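Local coordinates for putative endonuclease/exonuclease/phosphatase family protein (Bacteroides thetaiotaomicron, PDB 3MPR), which probably acts as a metal-dependent nuclease of the endonuclease/exonuclease/phosphatase family, cutting phosphodiester bonds in nucleic acids, at residues A[139-144]-A[177-182]; A[225-230]-A[278-283]. One frame throughout, in Å; residues are numbered along the deposited sequence.

Contact 1 (A[139-144]-A[177-182])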
loop_
_atom_site.group_PDB
_atom_site.type_symbol
_atom_site.label_atom_id
_atom_site.label_comp_id
_atom_site.label_asym_id
_atom_site.label_seq_id
_atom_site.Cartn_x
_atom_site.Cartn_y
_atom_site.Cartn_z
ATOM N N PHE A 139 16.526 0.201 16.259
ATOM C CA PHE A 139 17.769 -0.428 15.816
ATOM C C PHE A 139 17.590 -0.959 14.409
ATOM O O PHE A 139 16.502 -1.404 14.067
ATOM C CB PHE A 139 18.089 -1.638 16.698
ATOM C CG PHE A 139 18.457 -1.291 18.113
ATOM C CD1 PHE A 139 17.485 -1.074 19.063
ATOM C CD2 PHE A 139 19.790 -1.214 18.490
ATOM C CE1 PHE A 139 17.838 -0.770 20.378
ATOM C CE2 PHE A 139 20.143 -0.916 19.792
ATOM C CZ PHE A 139 19.171 -0.696 20.731
ATOM N N ASN A 140 18.666 -0.976 13.623
ATOM C CA ASN A 140 18.603 -1.480 12.257
ATOM C C ASN A 140 19.925 -2.155 11.900
ATOM O O ASN A 140 20.985 -1.645 12.241
ATOM C CB ASN A 140 18.297 -0.317 11.313
ATOM C CG ASN A 140 18.238 -0.733 9.866
ATOM O OD1 ASN A 140 17.587 -1.720 9.515
ATOM N ND2 ASN A 140 18.916 0.028 9.007
ATOM N N LEU A 141 19.868 -3.305 11.232
ATOM C CA LEU A 141 21.093 -4.045 10.936
ATOM C C LEU A 141 20.963 -4.896 9.678
ATOM O O LEU A 141 19.889 -5.009 9.090
ATOM C CB LEU A 141 21.504 -4.932 12.131
ATOM C CG LEU A 141 20.520 -6.005 12.636
ATOM C CD1 LEU A 141 20.451 -7.214 11.697
ATOM C CD2 LEU A 141 20.919 -6.473 14.023
ATOM N N HIS A 142 22.080 -5.493 9.289
ATOM C CA HIS A 142 22.139 -6.417 8.171
ATOM C C HIS A 142 23.119 -7.504 8.582
ATOM O O HIS A 142 24.310 -7.241 8.739
ATOM C CB HIS A 142 22.634 -5.692 6.914
ATOM C CG HIS A 142 22.617 -6.542 5.683
ATOM N ND1 HIS A 142 22.864 -6.036 4.425
ATOM C CD2 HIS A 142 22.374 -7.865 5.516
ATOM C CE1 HIS A 142 22.780 -7.012 3.535
ATOM N NE2 HIS A 142 22.489 -8.133 4.172
HETATM N N MSE A 143 22.601 -8.711 8.787
HETATM C CA MSE A 143 23.367 -9.841 9.312
HETATM C C MSE A 143 24.330 -10.442 8.277
HETATM O O MSE A 143 24.180 -10.226 7.075
HETATM C CB MSE A 143 22.405 -10.932 9.771
HETATM C CG MSE A 143 21.525 -10.577 10.951
HETATM SE SE MSE A 143 22.621 -10.549 12.573
HETATM C CE MSE A 143 21.305 -11.218 13.836
ATOM N N ASP A 144 25.309 -11.217 8.746
ATOM C CA ASP A 144 26.251 -11.860 7.836
ATOM C C ASP A 144 25.602 -13.103 7.228
ATOM O O ASP A 144 24.820 -13.781 7.890
ATOM C CB ASP A 144 27.540 -12.241 8.566
ATOM C CG ASP A 144 28.644 -12.652 7.613
ATOM O OD1 ASP A 144 28.965 -13.856 7.540
ATOM O OD2 ASP A 144 29.173 -11.769 6.924
ATOM N N GLY A 177 15.690 -4.965 9.931
ATOM C CA GLY A 177 16.922 -5.359 9.277
ATOM C C GLY A 177 16.746 -6.436 8.242
ATOM O O GLY A 177 15.655 -6.978 8.073
ATOM N N ASP A 178 17.832 -6.717 7.533
ATOM C CA ASP A 178 17.934 -7.887 6.672
ATOM C C ASP A 178 18.708 -8.917 7.485
ATOM O O ASP A 178 19.895 -8.737 7.771
ATOM C CB ASP A 178 18.680 -7.526 5.393
ATOM C CG ASP A 178 18.887 -8.722 4.454
ATOM O OD1 ASP A 178 18.718 -9.879 4.883
ATOM O OD2 ASP A 178 19.248 -8.493 3.280
ATOM N N PHE A 179 18.025 -9.983 7.881
ATOM C CA PHE A 179 18.617 -10.988 8.762
ATOM C C PHE A 179 19.205 -12.174 7.997
ATOM O O PHE A 179 19.727 -13.113 8.601
ATOM C CB PHE A 179 17.609 -11.417 9.832
ATOM C CG PHE A 179 17.235 -10.302 10.760
ATOM C CD1 PHE A 179 16.304 -9.339 10.373
ATOM C CD2 PHE A 179 17.849 -10.182 11.999
ATOM C CE1 PHE A 179 15.980 -8.287 11.225
ATOM C CE2 PHE A 179 17.533 -9.138 12.855
ATOM C CZ PHE A 179 16.594 -8.188 12.471
ATOM N N ASN A 180 19.134 -12.087 6.668
ATOM C CA ASN A 180 19.805 -13.007 5.739
ATOM C C ASN A 180 19.256 -14.428 5.711
ATOM O O ASN A 180 19.195 -15.033 4.647
ATOM C CB ASN A 180 21.336 -13.007 5.929
ATOM C CG ASN A 180 22.064 -12.311 4.775
ATOM O OD1 ASN A 180 23.048 -11.581 4.976
ATOM N ND2 ASN A 180 21.577 -12.531 3.558
ATOM N N VAL A 181 18.836 -14.954 6.861
ATOM C CA VAL A 181 18.200 -16.271 6.880
ATOM C C VAL A 181 16.790 -16.191 7.444
ATOM O O VAL A 181 16.455 -15.253 8.159
ATOM C CB VAL A 181 18.987 -17.280 7.719
ATOM C CG1 VAL A 181 20.410 -17.433 7.181
ATOM C CG2 VAL A 181 18.974 -16.857 9.197
ATOM N N ASP A 182 15.976 -17.195 7.140
ATOM C CA ASP A 182 14.549 -17.120 7.439
ATOM C C ASP A 182 14.155 -17.575 8.844
ATOM O O ASP A 182 15.010 -17.885 9.688
ATOM C CB ASP A 182 13.721 -17.835 6.357
ATOM C CG ASP A 182 13.744 -19.356 6.491
ATOM O OD1 ASP A 182 14.267 -19.886 7.488
ATOM O OD2 ASP A 182 13.208 -20.025 5.596
HETATM O O HOH W 1 20.801 -10.191 2.303
#
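Asp178 lies flat beside His142: its CB sits over one face of the imidazole, 4.0 Å from the ring centroid, and the carboxylate is stacked with the ring at only 12° between planes. Both side chains have CG anti to the backbone N (chi1 177° and -175°), which carries them side by side off the same face of the sheet. A water donates to Asp178 OD2 and also bonds to His142 NE2 (3.3 Å). On the other face, Leu141 CD1 rests over the Phe179 ring, 3.7 Å from CE2, and the selenomethionine Met143 adds CG near CD2, 3.8 Å away, making that side apolar. Between the two faces the parallel pairing runs through Asp178 N to Leu141 O (3.1 Å) and, just past the strand end, Met143 N to Asp178 O (2.9 Å). Gly177 fits because a CB there would run into Leu141 O. Farther out, Asp178 OD1 receives Asn180 N in an Asx turn, while OD2 accepts from Asn13 ND2. Glu51, which binds magnesium in a structure of this protein though no metal is bound to this chain here, touches His142. Gly177-Asp178-Phe179-Asn180 fits the family's Gly-Asp-Phe/Trp-Asn motif, and the polar side is consistent with an active site.

Contact 2 (A[225-230]-A[278-283])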
loop_
_atom_site.group_PDB
_atom_site.type_symbol
_atom_site.label_atom_id
_atom_site.label_comp_id
_atom_site.label_asym_id
_atom_site.label_seq_id
_atom_site.Cartn_x
_atom_site.Cartn_y
_atom_site.Cartn_z
ATOM N N SER A 225 9.483 -17.832 3.054
ATOM C CA SER A 225 10.614 -17.388 3.877
ATOM C C SER A 225 10.530 -15.882 4.102
ATOM O O SER A 225 10.286 -15.130 3.170
ATOM C CB SER A 225 11.951 -17.708 3.197
ATOM O OG SER A 225 12.216 -19.105 3.217
ATOM N N ARG A 226 10.741 -15.452 5.339
ATOM C CA ARG A 226 10.877 -14.039 5.656
ATOM C C ARG A 226 12.302 -13.848 6.183
ATOM O O ARG A 226 12.712 -14.505 7.151
ATOM C CB ARG A 226 9.842 -13.622 6.711
ATOM C CG ARG A 226 8.404 -14.096 6.395
ATOM C CD ARG A 226 7.380 -13.566 7.395
ATOM N NE ARG A 226 7.734 -13.849 8.780
ATOM C CZ ARG A 226 7.511 -15.007 9.400
ATOM N NH1 ARG A 226 6.916 -16.008 8.767
ATOM N NH2 ARG A 226 7.869 -15.152 10.666
ATOM N N ILE A 227 13.085 -12.996 5.524
ATOM C CA ILE A 227 14.436 -12.732 6.003
ATOM C C ILE A 227 14.602 -11.278 6.456
ATOM O O ILE A 227 15.605 -10.909 7.084
ATOM C CB ILE A 227 15.508 -13.138 4.965
ATOM C CG1 ILE A 227 15.445 -12.256 3.716
ATOM C CG2 ILE A 227 15.369 -14.626 4.619
ATOM C CD1 ILE A 227 16.571 -12.541 2.724
ATOM N N ASP A 228 13.600 -10.461 6.149
ATOM C CA ASP A 228 13.556 -9.093 6.635
ATOM C C ASP A 228 12.465 -9.059 7.687
ATOM O O ASP A 228 11.335 -9.449 7.409
ATOM C CB ASP A 228 13.208 -8.150 5.479
ATOM C CG ASP A 228 14.185 -8.282 4.327
ATOM O OD1 ASP A 228 13.880 -8.993 3.339
ATOM O OD2 ASP A 228 15.283 -7.703 4.439
ATOM N N HIS A 229 12.802 -8.606 8.895
ATOM C CA HIS A 229 11.861 -8.646 10.000
ATOM C C HIS A 229 11.773 -7.291 10.665
ATOM O O HIS A 229 12.697 -6.472 10.574
ATOM C CB HIS A 229 12.322 -9.636 11.085
ATOM C CG HIS A 229 12.563 -11.026 10.591
ATOM N ND1 HIS A 229 11.547 -11.840 10.132
ATOM C CD2 HIS A 229 13.700 -11.757 10.506
ATOM C CE1 HIS A 229 12.052 -13.007 9.776
ATOM N NE2 HIS A 229 13.355 -12.984 9.995
ATOM N N ILE A 230 10.662 -7.080 11.355
ATOM C CA ILE A 230 10.563 -5.993 12.317
ATOM C C ILE A 230 10.193 -6.612 13.659
ATOM O O ILE A 230 9.099 -7.143 13.817
ATOM C CB ILE A 230 9.528 -4.943 11.881
ATOM C CG1 ILE A 230 9.947 -4.341 10.523
ATOM C CG2 ILE A 230 9.394 -3.848 12.933
ATOM C CD1 ILE A 230 9.032 -3.210 10.019
ATOM N N SER A 278 13.205 -2.926 -5.431
ATOM C CA SER A 278 14.456 -3.486 -4.924
ATOM C C SER A 278 14.374 -4.999 -4.993
ATOM O O SER A 278 13.342 -5.539 -5.360
ATOM C CB SER A 278 14.735 -3.043 -3.487
ATOM O OG SER A 278 15.949 -3.625 -3.044
ATOM N N ASP A 279 15.454 -5.693 -4.654
ATOM C CA ASP A 279 15.386 -7.150 -4.672
ATOM C C ASP A 279 14.809 -7.735 -3.379
ATOM O O ASP A 279 14.712 -8.957 -3.222
ATOM C CB ASP A 279 16.712 -7.805 -5.098
ATOM C CG ASP A 279 17.814 -7.633 -4.081
ATOM O OD1 ASP A 279 17.715 -6.729 -3.225
ATOM O OD2 ASP A 279 18.790 -8.412 -4.151
ATOM N N HIS A 280 14.397 -6.857 -2.465
ATOM C CA HIS A 280 13.486 -7.264 -1.394
ATOM C C HIS A 280 12.180 -6.481 -1.539
ATOM O O HIS A 280 12.129 -5.455 -2.228
ATOM C CB HIS A 280 14.067 -6.950 -0.016
ATOM C CG HIS A 280 15.310 -7.717 0.321
ATOM N ND1 HIS A 280 16.479 -7.615 -0.406
ATOM C CD2 HIS A 280 15.574 -8.565 1.341
ATOM C CE1 HIS A 280 17.405 -8.384 0.145
ATOM N NE2 HIS A 280 16.881 -8.969 1.208
ATOM N N PHE A 281 11.135 -6.953 -0.870
ATOM C CA PHE A 281 9.943 -6.134 -0.669
ATOM C C PHE A 281 10.062 -5.420 0.667
ATOM O O PHE A 281 10.571 -5.996 1.613
ATOM C CB PHE A 281 8.693 -7.003 -0.649
ATOM C CG PHE A 281 8.426 -7.702 -1.950
ATOM C CD1 PHE A 281 8.309 -6.979 -3.122
ATOM C CD2 PHE A 281 8.286 -9.077 -2.000
ATOM C CE1 PHE A 281 8.065 -7.611 -4.321
ATOM C CE2 PHE A 281 8.044 -9.716 -3.205
ATOM C CZ PHE A 281 7.938 -8.977 -4.362
ATOM N N PRO A 282 9.562 -4.172 0.756
ATOM C CA PRO A 282 9.525 -3.521 2.072
ATOM C C PRO A 282 8.547 -4.216 3.009
ATOM O O PRO A 282 7.514 -4.720 2.581
ATOM C CB PRO A 282 9.022 -2.108 1.761
ATOM C CG PRO A 282 8.329 -2.210 0.467
ATOM C CD PRO A 282 8.991 -3.325 -0.308
ATOM N N VAL A 283 8.888 -4.248 4.291
ATOM C CA VAL A 283 7.965 -4.718 5.299
ATOM C C VAL A 283 7.458 -3.482 6.039
ATOM O O VAL A 283 8.253 -2.701 6.549
ATOM C CB VAL A 283 8.661 -5.653 6.310
ATOM C CG1 VAL A 283 7.735 -5.950 7.487
ATOM C CG2 VAL A 283 9.122 -6.955 5.629
#
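Asp228 and His280 each hold CG anti to the carbonyl carbon (chi1 -57° and -65°), which swings carboxylate and imidazole toward one another between segments 225-230 and 278-283. The carboxylate stands steeply to the ring, 75° between planes, with Asp228 OD1 near the ring plane at the CD2 edge; the closeness there is doubtful in the model. No hydrogen bond joins them: Asp228 OD1 instead bonds with Thr213 OG1. The residue just before it fixes the imidazole's rotation: His280 ND1 donates to Asp279 OD1 (3.2 Å), reaching it from above the carboxylate plane. Ile227 CD1 approaches His280 NE2 to 3.9 Å. Without the imidazole, as with an alanine here, Asp279 OD1 would probably lose its donor and a gap would open beside Asp228 and Ile227. Branched side chains suit the neighbouring apolar layer, where the ends of Ile230 and Val283 overlap while running opposite ways, with CD1 and CG1 3.9 Å apart, while Val283 CG2 covers Asp228 O at 3.8 Å. Ser278-Asp279-His280 matches the Ser-Asp-His signature near the end of this family's domain, and with His280 close to Glu51 the site resembles the catalytic centre of DNase I-like enzymes.

From the N terminus, the chain first closes contact 1, where strand 135-142 and strand 173-178 pair in parallel after the excursion through helix 148-164, completing a beta-alpha-beta unit. Contact 2 opens only later and spans the segment holding strands 237-243, 248-251 and 272-275, so the two loops follow in series and neither nest nor cross. Contact 1 stays within one sheet; contact 2 runs between sheets, from strand 228-232 to the start of strand 283-289 in the other. They join where 173-178 and 228-232 are neighbours: Phe179 N lies 2.7 Å from Ile227 O, a probable hydrogen bond, and Asp178 packs against His280, bringing both contacts close to Glu51, the magnesium-binding residue.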